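Local coordinates for hypothetical protein Atu2144 (Agrobacterium tumefaciens, PDB 2ODF) that is of unknown function but belongs to the N-formylglutamate amidohydrolase family, and so probably hydrolyses the amide bond of a small N-acylated substrate, at residues C31-L45 against L77-N90. Numbering follows the deposited sequence.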
# COMPACT_ATOMS: atom_id res chain seq x y z
N CYS A 31 2.40 -14.64 11.75
CA CYS A 31 1.29 -14.35 12.64
C CYS A 31 0.85 -12.89 12.49
O CYS A 31 1.39 -12.00 13.15
CB CYS A 31 1.68 -14.66 14.10
SG CYS A 31 0.28 -14.68 15.18
N GLU A 32 -0.12 -12.67 11.60
CA GLU A 32 -0.62 -11.33 11.29
C GLU A 32 -1.43 -10.71 12.45
O GLU A 32 -1.41 -9.50 12.66
CB GLU A 32 -1.48 -11.36 10.03
CG GLU A 32 -0.86 -11.99 8.81
CD GLU A 32 -1.26 -13.42 8.66
OE1 GLU A 32 -1.15 -14.17 9.66
OE2 GLU A 32 -1.69 -13.82 7.57
N HIS A 33 -2.10 -11.56 13.24
CA HIS A 33 -2.98 -11.08 14.32
C HIS A 33 -2.40 -11.29 15.70
O HIS A 33 -3.13 -11.49 16.67
CB HIS A 33 -4.37 -11.71 14.20
CG HIS A 33 -5.06 -11.44 12.90
ND1 HIS A 33 -6.07 -12.24 12.42
CD2 HIS A 33 -4.84 -10.50 11.94
CE1 HIS A 33 -6.48 -11.79 11.24
NE2 HIS A 33 -5.73 -10.74 10.92
N ALA A 34 -1.07 -11.16 15.78
CA ALA A 34 -0.28 -11.50 16.95
C ALA A 34 -0.51 -10.57 18.13
O ALA A 34 -0.40 -11.00 19.28
CB ALA A 34 1.23 -11.44 16.57
N SER A 35 -0.81 -9.30 17.85
CA SER A 35 -0.76 -8.26 18.88
C SER A 35 -1.95 -7.33 18.88
O SER A 35 -2.42 -6.89 17.84
CB SER A 35 0.54 -7.45 18.74
OG SER A 35 0.53 -6.37 19.67
N ALA A 36 -2.41 -7.01 20.08
CA ALA A 36 -3.58 -6.16 20.30
C ALA A 36 -3.20 -4.69 20.47
O ALA A 36 -4.10 -3.84 20.61
CB ALA A 36 -4.31 -6.66 21.53
N THR A 37 -1.91 -4.38 20.41
CA THR A 37 -1.41 -3.03 20.66
C THR A 37 -1.96 -2.00 19.64
O THR A 37 -1.95 -2.23 18.43
CB THR A 37 0.11 -2.98 20.65
OG1 THR A 37 0.63 -3.99 21.55
CG2 THR A 37 0.57 -1.59 21.11
N ILE A 38 -2.47 -0.90 20.17
CA ILE A 38 -2.94 0.22 19.36
C ILE A 38 -1.85 1.29 19.47
O ILE A 38 -1.49 1.69 20.59
CB ILE A 38 -4.28 0.83 19.89
CG1 ILE A 38 -5.37 -0.23 20.10
CG2 ILE A 38 -4.78 1.94 18.94
CD1 ILE A 38 -5.68 -1.09 18.90
N PRO A 39 -1.33 1.77 18.33
CA PRO A 39 -0.36 2.86 18.39
C PRO A 39 -0.95 4.04 19.16
O PRO A 39 -2.15 4.29 19.06
CB PRO A 39 -0.13 3.23 16.93
CG PRO A 39 -0.50 2.03 16.17
CD PRO A 39 -1.60 1.37 16.93
N GLN A 40 -0.10 4.71 19.92
CA GLN A 40 -0.50 5.80 20.81
C GLN A 40 -1.34 6.82 20.05
O GLN A 40 -2.36 7.28 20.54
CB GLN A 40 0.75 6.46 21.42
CG GLN A 40 0.44 7.34 22.65
CD GLN A 40 1.59 8.29 23.01
OE1 GLN A 40 2.28 8.08 24.02
NE2 GLN A 40 1.79 9.34 22.21
N LYS A 41 -0.95 7.15 18.82
CA LYS A 41 -1.66 8.18 18.07
C LYS A 41 -3.18 7.92 17.95
O LYS A 41 -3.95 8.86 17.80
CB LYS A 41 -1.00 8.41 16.69
CG LYS A 41 -1.17 7.31 15.70
CD LYS A 41 -0.69 7.73 14.26
CE LYS A 41 -1.79 8.38 13.40
NZ LYS A 41 -1.59 8.18 11.88
N TYR A 42 -3.60 6.66 18.02
CA TYR A 42 -5.00 6.31 17.82
C TYR A 42 -5.83 6.30 19.08
O TYR A 42 -7.04 6.21 19.00
CB TYR A 42 -5.13 4.95 17.09
CG TYR A 42 -4.60 5.05 15.69
CD1 TYR A 42 -5.31 5.71 14.70
CD2 TYR A 42 -3.35 4.58 15.39
CE1 TYR A 42 -4.81 5.84 13.42
CE2 TYR A 42 -2.82 4.71 14.13
CZ TYR A 42 -3.56 5.34 13.14
OH TYR A 42 -3.01 5.49 11.88
N GLY A 43 -5.20 6.41 20.24
CA GLY A 43 -5.92 6.31 21.48
C GLY A 43 -6.68 5.00 21.59
O GLY A 43 -6.10 3.96 21.40
N THR A 44 -7.98 5.08 21.89
CA THR A 44 -8.84 3.90 22.02
C THR A 44 -9.54 3.48 20.70
O THR A 44 -10.33 2.56 20.69
CB THR A 44 -9.93 4.17 23.08
OG1 THR A 44 -10.83 5.17 22.60
CG2 THR A 44 -9.30 4.63 24.42
N LEU A 45 -9.28 4.20 19.61
CA LEU A 45 -10.12 4.10 18.39
C LEU A 45 -11.62 4.30 18.64
O LEU A 45 -12.45 3.91 17.83
CB LEU A 45 -9.90 2.76 17.68
CG LEU A 45 -8.53 2.52 17.03
CD1 LEU A 45 -8.38 1.03 16.67
CD2 LEU A 45 -8.31 3.40 15.80
N LEU A 77 9.97 -16.80 12.91
CA LEU A 77 8.62 -16.30 13.13
C LEU A 77 8.60 -14.83 12.81
O LEU A 77 9.38 -14.08 13.39
CB LEU A 77 8.17 -16.51 14.56
CG LEU A 77 6.91 -15.82 15.07
CD1 LEU A 77 5.69 -16.20 14.25
CD2 LEU A 77 6.72 -16.17 16.55
N VAL A 78 7.73 -14.44 11.89
CA VAL A 78 7.48 -13.04 11.55
C VAL A 78 6.09 -12.69 12.02
O VAL A 78 5.13 -13.39 11.69
CB VAL A 78 7.57 -12.77 10.06
CG1 VAL A 78 7.36 -11.25 9.77
CG2 VAL A 78 8.89 -13.25 9.51
N TYR A 79 5.99 -11.61 12.80
CA TYR A 79 4.72 -11.24 13.38
C TYR A 79 4.53 -9.71 13.37
O TYR A 79 5.50 -8.93 13.33
CB TYR A 79 4.54 -11.86 14.76
CG TYR A 79 5.44 -11.32 15.85
CD1 TYR A 79 6.75 -11.79 15.99
CD2 TYR A 79 4.99 -10.37 16.74
CE1 TYR A 79 7.58 -11.30 16.98
CE2 TYR A 79 5.83 -9.89 17.76
CZ TYR A 79 7.12 -10.35 17.86
OH TYR A 79 7.98 -9.88 18.85
N GLN A 80 3.27 -9.33 13.35
CA GLN A 80 2.85 -7.93 13.37
C GLN A 80 2.70 -7.49 14.81
O GLN A 80 2.06 -8.19 15.62
CB GLN A 80 1.53 -7.87 12.58
CG GLN A 80 0.83 -6.58 12.42
CD GLN A 80 1.70 -5.38 12.03
OE1 GLN A 80 2.09 -5.18 10.86
NE2 GLN A 80 1.92 -4.53 12.99
N ARG A 81 3.32 -6.37 15.16
CA ARG A 81 3.32 -5.88 16.54
C ARG A 81 2.14 -4.97 16.93
O ARG A 81 2.03 -4.59 18.08
CB ARG A 81 4.67 -5.21 16.84
CG ARG A 81 5.83 -6.20 16.72
CD ARG A 81 7.14 -5.63 17.12
NE ARG A 81 7.19 -5.31 18.54
CZ ARG A 81 7.08 -4.09 19.04
NH1 ARG A 81 6.92 -3.04 18.25
NH2 ARG A 81 7.13 -3.92 20.37
N PHE A 82 1.27 -4.63 15.97
CA PHE A 82 0.10 -3.80 16.21
C PHE A 82 -1.17 -4.41 15.68
O PHE A 82 -1.15 -5.28 14.80
CB PHE A 82 0.33 -2.37 15.64
CG PHE A 82 1.53 -1.70 16.24
CD1 PHE A 82 1.42 -0.97 17.41
CD2 PHE A 82 2.79 -1.92 15.71
CE1 PHE A 82 2.54 -0.43 18.00
CE2 PHE A 82 3.89 -1.38 16.28
CZ PHE A 82 3.77 -0.64 17.42
N SER A 83 -2.29 -3.93 16.25
CA SER A 83 -3.59 -4.54 16.09
C SER A 83 -4.13 -4.53 14.68
O SER A 83 -3.99 -3.52 13.93
CB SER A 83 -4.62 -3.82 16.97
OG SER A 83 -5.91 -4.37 16.79
N ARG A 84 -4.80 -5.64 14.36
CA ARG A 84 -5.56 -5.80 13.12
C ARG A 84 -6.69 -4.76 13.00
O ARG A 84 -7.28 -4.60 11.92
CB ARG A 84 -6.18 -7.21 13.06
CG ARG A 84 -7.26 -7.48 14.17
CD ARG A 84 -7.88 -8.85 14.06
NE ARG A 84 -8.54 -9.04 12.77
CZ ARG A 84 -9.24 -10.11 12.42
NH1 ARG A 84 -9.36 -11.14 13.23
NH2 ARG A 84 -9.79 -10.15 11.22
N LEU A 85 -7.05 -4.12 14.12
CA LEU A 85 -8.04 -3.03 14.07
C LEU A 85 -7.54 -1.82 13.31
O LEU A 85 -8.35 -1.12 12.68
CB LEU A 85 -8.49 -2.61 15.45
CG LEU A 85 -9.36 -3.59 16.23
CD1 LEU A 85 -9.42 -3.12 17.66
CD2 LEU A 85 -10.71 -3.71 15.64
N VAL A 86 -6.23 -1.57 13.36
CA VAL A 86 -5.63 -0.47 12.63
C VAL A 86 -5.40 -0.86 11.16
O VAL A 86 -5.80 -0.14 10.24
CB VAL A 86 -4.32 0.03 13.30
CG1 VAL A 86 -3.76 1.24 12.52
CG2 VAL A 86 -4.60 0.45 14.75
N TYR A 87 -4.81 -2.02 10.95
CA TYR A 87 -4.68 -2.58 9.60
C TYR A 87 -4.62 -4.10 9.73
O TYR A 87 -3.72 -4.63 10.42
CB TYR A 87 -3.45 -2.04 8.82
CG TYR A 87 -3.56 -2.41 7.36
CD1 TYR A 87 -3.48 -3.74 6.95
CD2 TYR A 87 -3.83 -1.45 6.38
CE1 TYR A 87 -3.65 -4.11 5.63
CE2 TYR A 87 -3.99 -1.82 5.05
CZ TYR A 87 -3.92 -3.17 4.68
OH TYR A 87 -4.11 -3.59 3.37
N ASP A 88 -5.56 -4.79 9.09
CA ASP A 88 -5.56 -6.25 9.06
C ASP A 88 -4.60 -6.71 7.98
O ASP A 88 -4.93 -6.68 6.79
CB ASP A 88 -6.97 -6.81 8.82
CG ASP A 88 -7.04 -8.32 9.01
OD1 ASP A 88 -5.99 -8.99 8.88
OD2 ASP A 88 -8.14 -8.83 9.29
N CYS A 89 -3.41 -7.11 8.39
CA CYS A 89 -2.36 -7.45 7.42
C CYS A 89 -2.67 -8.69 6.59
O CYS A 89 -1.97 -8.97 5.62
CB CYS A 89 -1.03 -7.58 8.12
SG CYS A 89 -0.35 -6.00 8.56
N ASN A 90 -3.72 -9.43 6.95
CA ASN A 90 -4.20 -10.53 6.11
C ASN A 90 -5.27 -10.05 5.13
O ASN A 90 -6.07 -10.85 4.69
CB ASN A 90 -4.76 -11.68 6.98
CG ASN A 90 -4.88 -13.00 6.20
OD1 ASN A 90 -4.18 -13.23 5.23
ND2 ASN A 90 -5.74 -13.89 6.67
O HOH W 1 -2.81 -7.52 11.24
O HOH W 2 -1.43 -8.04 15.18
O HOH W 3 -4.12 -8.10 15.70
O HOH W 4 3.30 -3.97 20.36
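His33 lies against Arg84 and Asp88, which hold its ring from two directions. The Arg84 guanidinium is stacked on one face of the imidazole, centres 3.8 Å apart and planes 15° from parallel, while Arg84 CD makes a CH-pi contact over the same ring. At the edge, His33 NE2 donates almost in the ring plane to Asp88 OD1 (2.7 Å), meeting that oxygen from above the carboxylate plane. Asn90 N reaches Asp88 OD1 from the opposite face, closing an Asx turn, and Arg84 NH2 forms a salt bridge with Asp88 OD2, so both carboxylate oxygens are engaged, which should restrict its rotation.

Cys31 pairs with Tyr79 in a parallel bridge, Cys31 N donating to Val78 O (3.0 Å) and Gln80 N to Cys31 O (3.3 Å). These are the last rungs between neighbouring strands 27-31 and 77-80 of the mixed seven-stranded sheet in this alpha/beta fold; beyond them both chains leave the sheet as loops that stay in touch. There Ser83 N donates to Thr37 O (2.8 Å). A side chain adds to these backbone bonds: with OG anti to its own N (chi1 175°), Ser35 OG donates to Arg81 O (2.8 Å) from above the carbonyl plane while also accepting from Thr37 N in an ST turn. Waters bridge the two loops: one accepts from Ser35 N and lies within bonding distance of Phe82 O and Glu32 O, another accepts from Arg84 N and lies near Ser35 O.

Apolar contacts take over farther along. Pro39 CG meets the Phe82 ring obliquely at CD1 (3.8 Å), and Pro39 CD touches Val86 CG2. The other Val86 methyl, CG1, packs on CE2 of Tyr42 (3.9 Å); the Tyr42 hydroxyl is hydrogen-bonded to Glu118. Leu45 CD1 rests on Leu85 CB.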